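Local coordinates for protein Thf1 (PDB 5MJR) that may take part in the biogenesis of the photosynthetic membrane and associates with the FtsH protease complex involved in photosystem II repair in cyanobacteria, at residues A[39-50]-A[77-85]. Numbering follows the deposited sequence.
Sequences IHSIYRRFIEEL and FDQFMEGYQ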
ATOM      1  N   ILE A  39       7.892   2.047 -21.543  1.00 11.64           N
ATOM      2  CA  ILE A  39       7.390   1.057 -20.563  1.00 10.87           C
ATOM      3  C   ILE A  39       6.567  -0.003 -21.312  1.00 12.60           C
ATOM      4  O   ILE A  39       5.640   0.331 -22.068  1.00 12.90           O
ATOM      5  CB  ILE A  39       6.446   1.707 -19.511  1.00 11.07           C
ATOM      6  CG1 ILE A  39       7.196   2.832 -18.770  1.00 12.28           C
ATOM      7  CG2 ILE A  39       5.902   0.652 -18.545  1.00 12.84           C
ATOM      8  CD1 ILE A  39       6.270   3.664 -17.910  1.00 14.84           C
ATOM      9  N   HIS A  40       6.890  -1.280 -21.108  1.00 10.46           N
ATOM     10  CA  HIS A  40       6.144  -2.314 -21.796  1.00 10.74           C
ATOM     11  C   HIS A  40       4.677  -2.249 -21.543  1.00 10.84           C
ATOM     12  O   HIS A  40       4.261  -1.945 -20.391  1.00 11.38           O
ATOM     13  CB  HIS A  40       6.692  -3.697 -21.384  1.00 11.65           C
ATOM     14  CG  HIS A  40       6.243  -4.787 -22.243  1.00 11.21           C
ATOM     15  ND1 HIS A  40       5.059  -5.434 -22.057  1.00 13.66           N
ATOM     16  CD2 HIS A  40       6.828  -5.336 -23.361  1.00 12.60           C
ATOM     17  CE1 HIS A  40       4.872  -6.274 -23.074  1.00 13.81           C
ATOM     18  NE2 HIS A  40       5.954  -6.236 -23.852  1.00 14.24           N
ATOM     19  N   SER A  41       3.833  -2.541 -22.503  1.00 11.49           N
ATOM     20  CA  SER A  41       2.374  -2.563 -22.322  1.00 12.26           C
ATOM     21  C   SER A  41       1.839  -3.309 -21.124  1.00 10.63           C
ATOM     22  O   SER A  41       0.877  -2.885 -20.529  1.00 13.31           O
ATOM     23  CB  SER A  41       1.639  -3.057 -23.611  1.00 18.73           C
ATOM     24  OG  SER A  41       2.111  -4.278 -23.973  1.00 20.43           O
ATOM     25  N   ILE A  42       2.480  -4.431 -20.791  1.00 10.84           N
ATOM     26  CA  ILE A  42       2.008  -5.166 -19.605  1.00 10.68           C
ATOM     27  C   ILE A  42       2.025  -4.234 -18.381  1.00 10.35           C
ATOM     28  O   ILE A  42       1.062  -4.238 -17.564  1.00 13.43           O
ATOM     29  CB  ILE A  42       2.909  -6.384 -19.388  1.00 12.21           C
ATOM     30  CG1 ILE A  42       2.738  -7.446 -20.431  1.00 13.64           C
ATOM     31  CG2 ILE A  42       2.664  -6.983 -18.016  1.00 13.15           C
ATOM     32  CD1 ILE A  42       3.811  -8.515 -20.438  1.00 15.06           C
ATOM     33  N   TYR A  43       3.115  -3.496 -18.246  1.00 10.34           N
ATOM     34  CA  TYR A  43       3.333  -2.657 -17.073  1.00 10.60           C
ATOM     35  C   TYR A  43       2.634  -1.313 -17.174  1.00 10.49           C
ATOM     36  O   TYR A  43       2.132  -0.820 -16.169  1.00 12.50           O
ATOM     37  CB  TYR A  43       4.834  -2.503 -16.863  1.00 11.27           C
ATOM     38  CG  TYR A  43       5.431  -3.787 -16.388  1.00 10.28           C
ATOM     39  CD1 TYR A  43       5.297  -4.201 -15.067  1.00 10.75           C
ATOM     40  CD2 TYR A  43       6.066  -4.681 -17.225  1.00 12.07           C
ATOM     41  CE1 TYR A  43       5.814  -5.381 -14.603  1.00 11.67           C
ATOM     42  CE2 TYR A  43       6.565  -5.884 -16.812  1.00 13.17           C
ATOM     43  CZ  TYR A  43       6.459  -6.243 -15.498  1.00 12.62           C
ATOM     44  OH  TYR A  43       6.916  -7.419 -15.038  1.00 12.88           O
ATOM     45  N   ARG A  44       2.463  -0.793 -18.384  1.00 10.91           N
ATOM     46  CA  ARG A  44       1.646   0.450 -18.540  1.00 12.14           C
ATOM     47  C   ARG A  44       0.246   0.178 -18.023  1.00 11.19           C
ATOM     48  O   ARG A  44      -0.346   1.082 -17.378  1.00 12.16           O
ATOM     49  CB  ARG A  44       1.613   0.912 -19.980  1.00 15.09           C
ATOM     50  CG  ARG A  44       2.931   1.444 -20.435  1.00 17.59           C
ATOM     51  CD  ARG A  44       2.920   2.362 -21.682  1.00 18.93           C
ATOM     52  NE  ARG A  44       1.970   1.946 -22.746  1.00 26.71           N
ATOM     53  CZ  ARG A  44       2.255   1.130 -23.766  1.00 28.50           C
ATOM     54  NH1 ARG A  44       3.429   0.539 -23.910  1.00 25.66           N
ATOM     55  NH2 ARG A  44       1.332   0.812 -24.684  1.00 34.70           N
ATOM     56  N   ARG A  45      -0.327  -1.020 -18.251  1.00 10.94           N
ATOM     57  CA  ARG A  45      -1.640  -1.280 -17.769  1.00 11.99           C
ATOM     58  C   ARG A  45      -1.702  -1.192 -16.204  1.00 11.12           C
ATOM     59  O   ARG A  45      -2.574  -0.558 -15.624  1.00 12.54           O
ATOM     60  CB  ARG A  45      -2.161  -2.643 -18.224  1.00 14.09           C
ATOM     61  CG  ARG A  45      -2.439  -2.806 -19.673  1.00 23.36           C
ATOM     62  CD  ARG A  45      -3.247  -4.060 -20.101  1.00 30.80           C
ATOM     63  NE  ARG A  45      -2.466  -5.329 -20.041  1.00 29.71           N
ATOM     64  CZ  ARG A  45      -1.615  -5.753 -21.013  1.00 38.87           C
ATOM     65  NH1 ARG A  45      -1.406  -5.034 -22.137  1.00 43.20           N
ATOM     66  NH2 ARG A  45      -0.984  -6.938 -20.912  1.00 34.60           N
ATOM     67  N   PHE A  46      -0.730  -1.819 -15.513  1.00 10.97           N
ATOM     68  CA  PHE A  46      -0.695  -1.830 -14.051  1.00 11.89           C
ATOM     69  C   PHE A  46      -0.423  -0.428 -13.517  1.00 10.95           C
ATOM     70  O   PHE A  46      -1.067   0.039 -12.540  1.00 10.95           O
ATOM     71  CB  PHE A  46       0.313  -2.867 -13.567  1.00 12.73           C
ATOM     72  CG  PHE A  46      -0.207  -4.278 -13.521  1.00 18.67           C
ATOM     73  CD1 PHE A  46      -0.388  -5.023 -14.636  1.00 18.15           C
ATOM     74  CD2 PHE A  46      -0.504  -4.830 -12.289  1.00 21.52           C
ATOM     75  CE1 PHE A  46      -0.950  -6.333 -14.594  1.00 20.68           C
ATOM     76  CE2 PHE A  46      -0.959  -6.123 -12.171  1.00 24.48           C
ATOM     77  CZ  PHE A  46      -1.214  -6.892 -13.359  1.00 23.11           C
ATOM     78  N   ILE A  47       0.523   0.292 -14.129  1.00  9.63           N
ATOM     79  CA  ILE A  47       0.882   1.618 -13.667  1.00  9.39           C
ATOM     80  C   ILE A  47      -0.260   2.588 -13.852  1.00  9.81           C
ATOM     81  O   ILE A  47      -0.607   3.363 -12.922  1.00 10.48           O
ATOM     82  CB  ILE A  47       2.173   2.117 -14.332  1.00 10.93           C
ATOM     83  CG1 ILE A  47       3.363   1.257 -13.914  1.00 12.36           C
ATOM     84  CG2 ILE A  47       2.413   3.582 -14.048  1.00 13.43           C
ATOM     85  CD1 ILE A  47       4.524   1.359 -14.887  1.00 15.66           C
ATOM     86  N   GLU A  48      -0.927   2.560 -15.008  1.00 11.19           N
ATOM     87  CA  GLU A  48      -2.055   3.461 -15.207  1.00 11.24           C
ATOM     88  C   GLU A  48      -3.231   3.109 -14.247  1.00 10.62           C
ATOM     89  O   GLU A  48      -3.922   4.032 -13.792  1.00 11.75           O
ATOM     90  CB  GLU A  48      -2.482   3.516 -16.680  1.00 11.68           C
ATOM     91  CG  GLU A  48      -1.428   4.184 -17.586  1.00 11.88           C
ATOM     92  CD  GLU A  48      -1.898   4.466 -19.013  1.00 14.11           C
ATOM     93  OE1 GLU A  48      -3.099   4.240 -19.311  1.00 18.42           O
ATOM     94  OE2 GLU A  48      -0.962   4.842 -19.804  1.00 17.74           O
ATOM     95  N   GLU A  49      -3.467   1.797 -13.991  1.00 10.26           N
ATOM     96  CA  GLU A  49      -4.513   1.434 -13.044  1.00 12.94           C
ATOM     97  C   GLU A  49      -4.151   2.048 -11.648  1.00 10.04           C
ATOM     98  O   GLU A  49      -5.061   2.572 -10.983  1.00 11.26           O
ATOM     99  CB  GLU A  49      -4.663  -0.080 -12.946  1.00 15.93           C
ATOM    100  CG  GLU A  49      -5.472  -0.746 -14.037  1.00 22.82           C
ATOM    101  CD  GLU A  49      -5.786  -2.232 -13.788  1.00 37.11           C
ATOM    102  OE1 GLU A  49      -5.709  -2.678 -12.619  1.00 39.83           O
ATOM    103  OE2 GLU A  49      -6.116  -2.893 -14.816  1.00 47.05           O
ATOM    104  N   LEU A  50      -2.934   1.979 -11.236  1.00 10.19           N
ATOM    105  CA  LEU A  50      -2.500   2.529  -9.935  1.00 10.02           C
ATOM    106  C   LEU A  50      -2.671   4.063  -9.944  1.00  9.27           C
ATOM    107  O   LEU A  50      -3.098   4.661  -8.955  1.00 10.49           O
ATOM    108  CB  LEU A  50      -1.102   2.061  -9.570  1.00 11.24           C
ATOM    109  CG  LEU A  50      -0.628   2.414  -8.172  1.00 10.78           C
ATOM    110  CD1 LEU A  50      -1.549   1.901  -7.048  1.00 12.78           C
ATOM    111  CD2 LEU A  50       0.784   1.962  -8.008  1.00 11.33           C
ATOM    112  N   PHE A  77       3.180  -1.556  -5.541  1.00  8.69           N
ATOM    113  CA  PHE A  77       4.069  -1.206  -6.632  1.00  9.03           C
ATOM    114  C   PHE A  77       5.221  -2.203  -6.667  1.00  9.76           C
ATOM    115  O   PHE A  77       5.535  -2.773  -7.726  1.00 10.64           O
ATOM    116  CB  PHE A  77       4.585   0.227  -6.453  1.00 10.33           C
ATOM    117  CG  PHE A  77       5.549   0.665  -7.519  1.00  9.17           C
ATOM    118  CD1 PHE A  77       6.835   0.450  -7.404  1.00  9.95           C
ATOM    119  CD2 PHE A  77       5.046   1.322  -8.659  1.00 11.01           C
ATOM    120  CE1 PHE A  77       7.760   0.916  -8.424  1.00 10.54           C
ATOM    121  CE2 PHE A  77       5.936   1.763  -9.656  1.00 10.76           C
ATOM    122  CZ  PHE A  77       7.243   1.530  -9.540  1.00 10.68           C
ATOM    123  N   ASP A  78       5.899  -2.400  -5.540  1.00  9.96           N
ATOM    124  CA  ASP A  78       7.066  -3.267  -5.534  1.00 10.89           C
ATOM    125  C   ASP A  78       6.709  -4.704  -5.973  1.00 11.03           C
ATOM    126  O   ASP A  78       7.480  -5.327  -6.689  1.00 12.42           O
ATOM    127  CB  ASP A  78       7.670  -3.348  -4.177  1.00 13.31           C
ATOM    128  CG  ASP A  78       8.493  -2.118  -3.768  1.00 17.85           C
ATOM    129  OD1 ASP A  78       8.652  -1.143  -4.557  1.00 24.18           O
ATOM    130  OD2 ASP A  78       8.816  -2.051  -2.531  1.00 23.54           O
ATOM    131  N   GLN A  79       5.527  -5.190  -5.595  1.00 10.33           N
ATOM    132  CA  GLN A  79       5.110  -6.559  -5.934  1.00 12.17           C
ATOM    133  C   GLN A  79       4.829  -6.676  -7.382  1.00 11.08           C
ATOM    134  O   GLN A  79       5.361  -7.607  -8.042  1.00 11.91           O
ATOM    135  CB  GLN A  79       3.887  -6.970  -5.101  1.00 13.68           C
ATOM    136  CG  GLN A  79       3.419  -8.412  -5.298  1.00 19.86           C
ATOM    137  CD  GLN A  79       2.798  -8.786  -6.621  1.00 26.08           C
ATOM    138  OE1 GLN A  79       1.961  -8.097  -7.173  1.00 32.64           O
ATOM    139  NE2 GLN A  79       3.209 -10.042  -7.097  1.00 23.93           N
ATOM    140  N   PHE A  80       4.056  -5.771  -8.008  1.00 10.89           N
ATOM    141  CA  PHE A  80       3.759  -5.891  -9.463  1.00 10.85           C
ATOM    142  C   PHE A  80       4.987  -5.574 -10.272  1.00 11.61           C
ATOM    143  O   PHE A  80       5.055  -6.063 -11.413  1.00 12.82           O
ATOM    144  CB  PHE A  80       2.460  -5.284  -9.943  1.00 13.12           C
ATOM    145  CG  PHE A  80       2.394  -3.824 -10.198  1.00 14.13           C
ATOM    146  CD1 PHE A  80       3.173  -3.131 -11.168  1.00 16.69           C
ATOM    147  CD2 PHE A  80       1.507  -3.054  -9.429  1.00 14.04           C
ATOM    148  CE1 PHE A  80       2.975  -1.739 -11.284  1.00 18.11           C
ATOM    149  CE2 PHE A  80       1.373  -1.703  -9.586  1.00 13.87           C
ATOM    150  CZ  PHE A  80       2.146  -1.056 -10.463  1.00 15.05           C
ATOM    151  N   MET A  81       5.935  -4.808  -9.758  1.00  9.51           N
ATOM    152  CA  MET A  81       7.104  -4.456 -10.488  1.00  9.59           C
ATOM    153  C   MET A  81       8.287  -5.391 -10.213  1.00  9.33           C
ATOM    154  O   MET A  81       9.394  -5.124 -10.744  1.00 10.51           O
ATOM    155  CB  MET A  81       7.510  -3.005 -10.154  1.00 10.15           C
ATOM    156  CG  MET A  81       6.500  -1.957 -10.613  1.00 10.89           C
ATOM    157  SD  MET A  81       6.435  -1.753 -12.425  1.00 12.20           S
ATOM    158  CE  MET A  81       7.884  -0.745 -12.692  1.00 13.01           C
ATOM    159  N   GLU A  82       8.065  -6.502  -9.481  1.00 10.32           N
ATOM    160  CA  GLU A  82       9.176  -7.336  -9.080  1.00 11.58           C
ATOM    161  C   GLU A  82       9.977  -7.947 -10.244  1.00 11.26           C
ATOM    162  O   GLU A  82      11.140  -8.262 -10.134  1.00 13.71           O
ATOM    163  CB  GLU A  82       8.678  -8.413  -8.089  1.00 15.57           C
ATOM    164  CG  GLU A  82       7.771  -9.419  -8.611  1.00 21.77           C
ATOM    165  CD  GLU A  82       7.262 -10.417  -7.563  1.00 32.61           C
ATOM    166  OE1 GLU A  82       7.877 -10.468  -6.484  1.00 32.65           O
ATOM    167  OE2 GLU A  82       6.246 -11.108  -7.863  1.00 53.12           O
ATOM    168  N   GLY A  83       9.291  -8.147 -11.387  1.00 10.63           N
ATOM    169  CA  GLY A  83       9.912  -8.630 -12.599  1.00  9.62           C
ATOM    170  C   GLY A  83      10.107  -7.642 -13.685  1.00 10.63           C
ATOM    171  O   GLY A  83      10.402  -8.031 -14.821  1.00 11.40           O
ATOM    172  N   TYR A  84       9.877  -6.363 -13.399  1.00  9.49           N
ATOM    173  CA  TYR A  84       9.949  -5.299 -14.397  1.00  9.15           C
ATOM    174  C   TYR A  84      11.343  -5.293 -15.014  1.00  8.97           C
ATOM    175  O   TYR A  84      12.345  -5.253 -14.375  1.00 10.38           O
ATOM    176  CB  TYR A  84       9.702  -3.950 -13.769  1.00  9.50           C
ATOM    177  CG  TYR A  84       9.704  -2.826 -14.820  1.00  9.84           C
ATOM    178  CD1 TYR A  84       8.636  -2.706 -15.687  1.00 13.41           C
ATOM    179  CD2 TYR A  84      10.773  -1.999 -14.983  1.00 10.46           C
ATOM    180  CE1 TYR A  84       8.604  -1.758 -16.668  1.00 11.30           C
ATOM    181  CE2 TYR A  84      10.766  -1.040 -16.008  1.00  9.66           C
ATOM    182  CZ  TYR A  84       9.675  -0.953 -16.846  1.00 10.32           C
ATOM    183  OH  TYR A  84       9.644  -0.005 -17.875  1.00 12.00           O
ATOM    184  N   GLN A  85      11.348  -5.191 -16.369  1.00  9.94           N
ATOM    185  CA  GLN A  85      12.564  -4.950 -17.086  1.00 10.33           C
ATOM    186  C   GLN A  85      12.303  -3.825 -18.128  1.00 11.02           C
ATOM    187  O   GLN A  85      11.213  -3.771 -18.693  1.00 11.50           O
ATOM    188  CB  GLN A  85      13.095  -6.206 -17.759  1.00 10.48           C
ATOM    189  CG  GLN A  85      13.558  -7.257 -16.749  1.00 10.23           C
ATOM    190  CD  GLN A  85      14.726  -6.893 -15.960  1.00 11.16           C
ATOM    191  OE1 GLN A  85      15.499  -5.993 -16.353  1.00 13.10           O
ATOM    192  NE2 GLN A  85      14.957  -7.586 -14.819  1.00 11.66           N
TER
HETATM  193  O   HOH W   1       9.557  -1.809 -19.995  1.00 14.19           O
HETATM  194  O   HOH W   2       6.673  -7.956 -12.462  1.00 13.45           O
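In the pair of consecutive helices 41-58 and 67-80, Tyr43 and Phe46 near the start of the first pack against Phe80 at the end of the second and Tyr84 in the type I beta turn after it, Met81 to Tyr84. No direct hydrogen bond joins the segments; apolar side chains, mostly aromatic, and two bridging waters do. Tyr84 turns its edge to one face of the Tyr43 ring in a T-shaped pair, planes at 87°, with Tyr84 CD1 3.5 Å from Tyr43 CG. At the edge of the Tyr43 ring, CE1 lies 3.3 Å from Phe80 O, while Met81, bent at chi2 and chi3, brings SD obliquely to 3.8 Å from Tyr43 CD1, a Met-aromatic contact. A water bonded to Tyr43 OH (2.6 Å) donates to Phe80 O and accepts from Gly83 N, tying the hydroxyl to the turn. A phenylalanine in place of Tyr43 would probably leave this water without its link to helix 41-58. A second water accepts from His40 N and donates to Tyr84 OH (2.8 Å) and Gln85 O, beside the helix start where His40, the N-cap residue, accepts a bond from Ile42 N at ND1. Farther along, Phe80, its CG set between backbone N and carbonyl carbon (chi1 81°), presents a face to Phe46 CB, a CH-pi contact 3.8 Å from the ring centroid; Ile47 CG1 and Leu50 CD2 meet its edge. Helix 90-100 adds Ile93 against Ile47 and Tyr84. Start thus meets end, as in consecutive helices packed antiparallel in an all-helical protein.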